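Long-range contact in type I polyketide synthase PikAII (Streptomyces venezuelae, PDB 3QP9), which provides a C2-type ketoreductase domain of a modular polyketide synthase, which probably epimerises the growing chain rather than reducing it: residues 396-408 against 414-426. Residues are numbered along the deposited sequence; the frame is centred on the assembly and turned at random.
Sequences VLVLFSSVAAIWG and AYAAGTAFLDALA
Y415 reaches back from the first turn of helix 413-426 to the end of strand 396-402, where its OH lies 3.3 Å from S402 OG. With CG anti to the backbone N (chi1 -176°), the phenol leaves the helix surface and its ring lies obliquely against S402 and A404, the methyl CB of A404 coming within 3.7 Å of Y415 CD2. S402 OG closes an ST turn as well, accepting a nearly straight bond from A404 N (2.9 Å, 169° at the hydrogen), which helps hold this oxygen beside the tyrosine.

One residue earlier, S401 points its OG at the D423 carboxylate. Its single proton has weak options only: D423 OD2 at 3.1 Å, D423 OD1 and the carbonyl T419 O. Opposite S401, T419 OG1 is buried without any partner in the structure. The carboxylate has firmer partners, since S438 of the adjoining strand 435-441 bonds to OD2, while a water donates to D423 OD1 (2.7 Å) and also to A405 O (2.9 Å), tying the turn after the strand to the helix. The I406 side chain crosses that of D423 at about a right angle, its CD1 nearest OD1.

Farther back along the strand the contact becomes apolar. L399 CD1 lies against L422 O and CB and meets L425 CD1 at 3.8 Å, the two leucine side chains crossing, whereas L422 sends CD1 to the carbonyl F400 O (3.4 Å). The axes run at 135°, so the helix returns diagonally across one side of the strand as part of the beta-alpha-beta unit 396-402, 413-426, 435-441. K373 of helix 363-386, touching Y415, is together with S402 and Y415 consistent with the lysine, serine and tyrosine of a ketoreductase active site on a Rossmann fold.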
ATOM      1  N   VAL A 396      10.599  -0.915  18.084  1.00 32.92           N
ATOM      2  CA  VAL A 396      10.250  -0.282  16.830  1.00 31.92           C
ATOM      3  C   VAL A 396      10.188  -1.345  15.683  1.00 31.60           C
ATOM      4  O   VAL A 396      11.156  -2.120  15.464  1.00 32.26           O
ATOM      5  CB  VAL A 396      11.371   0.790  16.526  1.00 32.53           C
ATOM      6  CG1 VAL A 396      11.799   0.851  15.047  1.00 35.30           C
ATOM      7  CG2 VAL A 396      11.093   2.148  17.225  1.00 37.43           C
ATOM      8  N   LEU A 397       9.113  -1.337  14.915  1.00 27.57           N
ATOM      9  CA  LEU A 397       8.960  -2.220  13.803  1.00 28.46           C
ATOM     10  C   LEU A 397       8.961  -1.372  12.526  1.00 28.67           C
ATOM     11  O   LEU A 397       8.036  -0.519  12.323  1.00 30.91           O
ATOM     12  CB  LEU A 397       7.661  -3.005  13.928  1.00 27.48           C
ATOM     13  CG  LEU A 397       7.301  -3.882  12.689  1.00 25.03           C
ATOM     14  CD1 LEU A 397       8.278  -5.088  12.371  1.00 23.90           C
ATOM     15  CD2 LEU A 397       5.932  -4.466  12.910  1.00 29.37           C
ATOM     16  N   VAL A 398      10.013  -1.544  11.724  1.00 26.58           N
ATOM     17  CA  VAL A 398      10.245  -0.792  10.588  1.00 25.87           C
ATOM     18  C   VAL A 398      10.012  -1.664   9.385  1.00 26.12           C
ATOM     19  O   VAL A 398      10.709  -2.664   9.154  1.00 27.91           O
ATOM     20  CB  VAL A 398      11.717  -0.235  10.548  1.00 25.90           C
ATOM     21  CG1 VAL A 398      11.907   0.654   9.325  1.00 25.24           C
ATOM     22  CG2 VAL A 398      11.994   0.483  11.842  1.00 25.16           C
ATOM     23  N   LEU A 399       8.981  -1.307   8.611  1.00 25.44           N
ATOM     24  CA  LEU A 399       8.637  -1.988   7.325  1.00 26.24           C
ATOM     25  C   LEU A 399       9.202  -1.306   6.102  1.00 27.81           C
ATOM     26  O   LEU A 399       9.064  -0.048   5.889  1.00 27.17           O
ATOM     27  CB  LEU A 399       7.088  -2.006   7.240  1.00 25.73           C
ATOM     28  CG  LEU A 399       6.426  -2.477   8.540  1.00 25.85           C
ATOM     29  CD1 LEU A 399       4.802  -2.536   8.382  1.00 27.31           C
ATOM     30  CD2 LEU A 399       6.931  -3.905   8.909  1.00 30.08           C
ATOM     31  N   PHE A 400       9.840  -2.099   5.258  1.00 30.69           N
ATOM     32  CA  PHE A 400      10.340  -1.606   3.970  1.00 30.14           C
ATOM     33  C   PHE A 400       9.246  -1.786   2.921  1.00 30.91           C
ATOM     34  O   PHE A 400       8.980  -2.891   2.496  1.00 30.44           O
ATOM     35  CB  PHE A 400      11.647  -2.356   3.557  1.00 27.45           C
ATOM     36  CG  PHE A 400      12.908  -1.785   4.201  1.00 31.14           C
ATOM     37  CD1 PHE A 400      12.926  -1.401   5.517  1.00 32.57           C
ATOM     38  CD2 PHE A 400      14.089  -1.630   3.461  1.00 27.62           C
ATOM     39  CE1 PHE A 400      14.091  -0.873   6.082  1.00 38.90           C
ATOM     40  CE2 PHE A 400      15.255  -1.075   4.030  1.00 29.54           C
ATOM     41  CZ  PHE A 400      15.276  -0.691   5.291  1.00 30.28           C
ATOM     42  N   SER A 401       8.647  -0.649   2.512  1.00 30.45           N
ATOM     43  CA  SER A 401       7.640  -0.617   1.500  1.00 30.51           C
ATOM     44  C   SER A 401       8.265   0.017   0.249  1.00 28.69           C
ATOM     45  O   SER A 401       9.505   0.079   0.098  1.00 27.70           O
ATOM     46  CB  SER A 401       6.451   0.188   2.073  1.00 30.28           C
ATOM     47  OG  SER A 401       5.422   0.517   1.142  1.00 32.82           O
ATOM     48  N   SER A 402       7.436   0.540  -0.636  1.00 29.20           N
ATOM     49  CA  SER A 402       7.909   0.893  -1.988  1.00 26.61           C
ATOM     50  C   SER A 402       7.078   2.037  -2.530  1.00 26.76           C
ATOM     51  O   SER A 402       5.888   2.100  -2.270  1.00 25.35           O
ATOM     52  CB  SER A 402       7.752  -0.321  -2.898  1.00 29.00           C
ATOM     53  OG  SER A 402       7.712   0.068  -4.249  1.00 27.95           O
ATOM     54  N   VAL A 403       7.703   2.896  -3.318  1.00 26.60           N
ATOM     55  CA  VAL A 403       6.982   3.907  -4.049  1.00 29.01           C
ATOM     56  C   VAL A 403       5.823   3.305  -4.943  1.00 30.41           C
ATOM     57  O   VAL A 403       4.969   4.070  -5.387  1.00 29.73           O
ATOM     58  CB  VAL A 403       7.918   4.822  -4.909  1.00 30.55           C
ATOM     59  CG1 VAL A 403       8.935   5.628  -4.025  1.00 31.30           C
ATOM     60  CG2 VAL A 403       8.714   4.007  -6.009  1.00 26.40           C
ATOM     61  N   ALA A 404       5.788   1.977  -5.157  1.00 28.17           N
ATOM     62  CA  ALA A 404       4.688   1.325  -5.974  1.00 28.38           C
ATOM     63  C   ALA A 404       3.383   1.471  -5.176  1.00 28.01           C
ATOM     64  O   ALA A 404       2.316   1.688  -5.750  1.00 26.86           O
ATOM     65  CB  ALA A 404       4.983  -0.155  -6.238  1.00 29.75           C
ATOM     66  N   ALA A 405       3.506   1.529  -3.861  1.00 26.66           N
ATOM     67  CA  ALA A 405       2.350   1.697  -3.035  1.00 27.47           C
ATOM     68  C   ALA A 405       1.940   3.163  -2.827  1.00 27.70           C
ATOM     69  O   ALA A 405       0.858   3.446  -2.257  1.00 27.94           O
ATOM     70  CB  ALA A 405       2.630   1.022  -1.644  1.00 25.25           C
ATOM     71  N   ILE A 406       2.821   4.080  -3.188  1.00 27.01           N
ATOM     72  CA  ILE A 406       2.605   5.518  -2.949  1.00 27.51           C
ATOM     73  C   ILE A 406       1.942   6.159  -4.178  1.00 28.96           C
ATOM     74  O   ILE A 406       0.829   6.668  -4.095  1.00 28.51           O
ATOM     75  CB  ILE A 406       3.907   6.207  -2.692  1.00 26.14           C
ATOM     76  CG1 ILE A 406       4.530   5.647  -1.366  1.00 26.85           C
ATOM     77  CG2 ILE A 406       3.678   7.774  -2.557  1.00 26.69           C
ATOM     78  CD1 ILE A 406       3.642   5.758  -0.088  1.00 24.84           C
ATOM     79  N   TRP A 407       2.576   6.007  -5.333  1.00 28.32           N
ATOM     80  CA  TRP A 407       2.045   6.578  -6.530  1.00 31.59           C
ATOM     81  C   TRP A 407       1.676   5.495  -7.552  1.00 31.68           C
ATOM     82  O   TRP A 407       0.799   5.721  -8.382  1.00 32.55           O
ATOM     83  CB  TRP A 407       3.019   7.639  -7.103  1.00 30.13           C
ATOM     84  CG  TRP A 407       4.461   7.215  -7.381  1.00 31.26           C
ATOM     85  CD1 TRP A 407       4.903   6.297  -8.311  1.00 32.73           C
ATOM     86  CD2 TRP A 407       5.637   7.773  -6.784  1.00 33.39           C
ATOM     87  NE1 TRP A 407       6.271   6.231  -8.294  1.00 32.38           N
ATOM     88  CE2 TRP A 407       6.748   7.123  -7.367  1.00 35.74           C
ATOM     89  CE3 TRP A 407       5.855   8.750  -5.765  1.00 33.66           C
ATOM     90  CZ2 TRP A 407       8.068   7.448  -7.028  1.00 36.40           C
ATOM     91  CZ3 TRP A 407       7.174   9.049  -5.396  1.00 34.29           C
ATOM     92  CH2 TRP A 407       8.263   8.385  -6.035  1.00 36.83           C
ATOM     93  N   GLY A 408       2.286   4.314  -7.496  1.00 34.02           N
ATOM     94  CA  GLY A 408       1.886   3.250  -8.495  1.00 34.23           C
ATOM     95  C   GLY A 408       2.733   3.334  -9.764  1.00 37.65           C
ATOM     96  O   GLY A 408       3.328   4.399 -10.097  1.00 40.02           O
ATOM     97  N   ALA A 414       0.178  -5.932  -8.236  1.00 33.63           N
ATOM     98  CA  ALA A 414       0.336  -6.840  -7.116  1.00 33.22           C
ATOM     99  C   ALA A 414       1.326  -6.311  -6.093  1.00 32.76           C
ATOM    100  O   ALA A 414       1.122  -6.442  -4.901  1.00 30.74           O
ATOM    101  CB  ALA A 414       0.867  -8.213  -7.682  1.00 31.84           C
ATOM    102  N   TYR A 415       2.466  -5.817  -6.572  1.00 32.85           N
ATOM    103  CA  TYR A 415       3.532  -5.252  -5.679  1.00 33.05           C
ATOM    104  C   TYR A 415       2.964  -4.096  -4.854  1.00 30.66           C
ATOM    105  O   TYR A 415       3.138  -4.055  -3.655  1.00 30.32           O
ATOM    106  CB  TYR A 415       4.684  -4.836  -6.594  1.00 34.36           C
ATOM    107  CG  TYR A 415       5.913  -4.316  -5.953  1.00 39.34           C
ATOM    108  CD1 TYR A 415       6.286  -4.671  -4.647  1.00 41.82           C
ATOM    109  CD2 TYR A 415       6.729  -3.443  -6.670  1.00 43.69           C
ATOM    110  CE1 TYR A 415       7.486  -4.140  -4.077  1.00 44.66           C
ATOM    111  CE2 TYR A 415       7.875  -2.926  -6.133  1.00 45.37           C
ATOM    112  CZ  TYR A 415       8.269  -3.276  -4.855  1.00 45.97           C
ATOM    113  OH  TYR A 415       9.467  -2.706  -4.416  1.00 48.61           O
ATOM    114  N   ALA A 416       2.162  -3.218  -5.483  1.00 30.98           N
ATOM    115  CA  ALA A 416       1.482  -2.121  -4.803  1.00 28.38           C
ATOM    116  C   ALA A 416       0.407  -2.540  -3.783  1.00 28.70           C
ATOM    117  O   ALA A 416       0.339  -1.999  -2.665  1.00 28.09           O
ATOM    118  CB  ALA A 416       0.875  -1.162  -5.853  1.00 29.04           C
ATOM    119  N   ALA A 417      -0.436  -3.507  -4.142  1.00 28.79           N
ATOM    120  CA  ALA A 417      -1.344  -4.089  -3.161  1.00 28.64           C
ATOM    121  C   ALA A 417      -0.630  -4.518  -1.863  1.00 27.98           C
ATOM    122  O   ALA A 417      -1.054  -4.141  -0.763  1.00 27.50           O
ATOM    123  CB  ALA A 417      -2.151  -5.319  -3.808  1.00 29.72           C
ATOM    124  N   GLY A 418       0.436  -5.339  -1.986  1.00 29.06           N
ATOM    125  CA  GLY A 418       1.053  -5.945  -0.789  1.00 24.45           C
ATOM    126  C   GLY A 418       1.757  -4.877   0.062  1.00 24.99           C
ATOM    127  O   GLY A 418       1.703  -4.881   1.261  1.00 23.69           O
ATOM    128  N   THR A 419       2.422  -3.951  -0.623  1.00 25.38           N
ATOM    129  CA  THR A 419       3.257  -2.955  -0.015  1.00 29.23           C
ATOM    130  C   THR A 419       2.312  -1.882   0.557  1.00 28.97           C
ATOM    131  O   THR A 419       2.596  -1.288   1.636  1.00 26.96           O
ATOM    132  CB  THR A 419       4.226  -2.607  -1.161  1.00 32.32           C
ATOM    133  OG1 THR A 419       5.572  -2.921  -0.842  1.00 34.86           O
ATOM    134  CG2 THR A 419       3.981  -1.453  -2.109  1.00 28.52           C
ATOM    135  N   ALA A 420       1.158  -1.665  -0.094  1.00 26.61           N
ATOM    136  CA  ALA A 420       0.186  -0.724   0.570  1.00 25.68           C
ATOM    137  C   ALA A 420      -0.322  -1.250   1.872  1.00 25.27           C
ATOM    138  O   ALA A 420      -0.777  -0.477   2.735  1.00 23.26           O
ATOM    139  CB  ALA A 420      -1.031  -0.322  -0.366  1.00 27.82           C
ATOM    140  N   PHE A 421      -0.214  -2.570   2.076  1.00 26.47           N
ATOM    141  CA  PHE A 421      -0.694  -3.103   3.361  1.00 23.79           C
ATOM    142  C   PHE A 421       0.259  -2.679   4.438  1.00 24.40           C
ATOM    143  O   PHE A 421      -0.203  -2.360   5.624  1.00 24.41           O
ATOM    144  CB  PHE A 421      -0.784  -4.633   3.341  1.00 28.39           C
ATOM    145  CG  PHE A 421      -1.240  -5.230   4.643  1.00 28.57           C
ATOM    146  CD1 PHE A 421      -2.609  -5.341   4.917  1.00 35.01           C
ATOM    147  CD2 PHE A 421      -0.289  -5.690   5.580  1.00 31.61           C
ATOM    148  CE1 PHE A 421      -3.041  -5.882   6.123  1.00 32.07           C
ATOM    149  CE2 PHE A 421      -0.679  -6.221   6.719  1.00 32.54           C
ATOM    150  CZ  PHE A 421      -2.086  -6.352   7.012  1.00 33.78           C
ATOM    151  N   LEU A 422       1.575  -2.649   4.097  1.00 22.67           N
ATOM    152  CA  LEU A 422       2.629  -2.135   5.076  1.00 25.68           C
ATOM    153  C   LEU A 422       2.406  -0.717   5.506  1.00 25.88           C
ATOM    154  O   LEU A 422       2.501  -0.344   6.748  1.00 26.96           O
ATOM    155  CB  LEU A 422       4.035  -2.269   4.456  1.00 25.75           C
ATOM    156  CG  LEU A 422       4.369  -3.600   3.843  1.00 26.53           C
ATOM    157  CD1 LEU A 422       5.775  -3.588   3.309  1.00 27.11           C
ATOM    158  CD2 LEU A 422       4.290  -4.700   4.992  1.00 25.40           C
ATOM    159  N   ASP A 423       2.143   0.155   4.514  1.00 26.58           N
ATOM    160  CA  ASP A 423       1.920   1.574   4.770  1.00 26.36           C
ATOM    161  C   ASP A 423       0.648   1.728   5.613  1.00 27.44           C
ATOM    162  O   ASP A 423       0.596   2.509   6.554  1.00 28.19           O
ATOM    163  CB  ASP A 423       1.784   2.389   3.485  1.00 27.84           C
ATOM    164  CG  ASP A 423       2.991   2.367   2.641  1.00 29.53           C
ATOM    165  OD1 ASP A 423       2.808   2.430   1.410  1.00 38.44           O
ATOM    166  OD2 ASP A 423       4.164   2.504   3.150  1.00 38.34           O
ATOM    167  N   ALA A 424      -0.353   0.904   5.377  1.00 27.12           N
ATOM    168  CA  ALA A 424      -1.542   0.976   6.252  1.00 28.02           C
ATOM    169  C   ALA A 424      -1.379   0.513   7.667  1.00 28.17           C
ATOM    170  O   ALA A 424      -2.087   1.009   8.537  1.00 28.53           O
ATOM    171  CB  ALA A 424      -2.719   0.163   5.649  1.00 26.00           C
ATOM    172  N   LEU A 425      -0.611  -0.564   7.889  1.00 28.24           N
ATOM    173  CA  LEU A 425      -0.240  -0.992   9.271  1.00 29.50           C
ATOM    174  C   LEU A 425       0.301   0.196  10.006  1.00 29.95           C
ATOM    175  O   LEU A 425      -0.024   0.400  11.169  1.00 31.49           O
ATOM    176  CB  LEU A 425       0.775  -2.134   9.232  1.00 31.20           C
ATOM    177  CG  LEU A 425       0.326  -3.561   8.888  1.00 33.09           C
ATOM    178  CD1 LEU A 425       1.535  -4.479   8.931  1.00 35.82           C
ATOM    179  CD2 LEU A 425      -0.726  -4.128   9.864  1.00 35.65           C
ATOM    180  N   ALA A 426       1.131   1.024   9.351  1.00 29.31           N
ATOM    181  CA  ALA A 426       1.690   2.183  10.027  1.00 28.30           C
ATOM    182  C   ALA A 426       0.663   3.242  10.463  1.00 29.17           C
ATOM    183  O   ALA A 426       0.918   4.057  11.373  1.00 30.97           O
ATOM    184  CB  ALA A 426       2.816   2.781   9.210  1.00 29.41           C
TER
HETATM  185  O   HOH W   1       0.361   3.175   0.572  1.00 26.99           O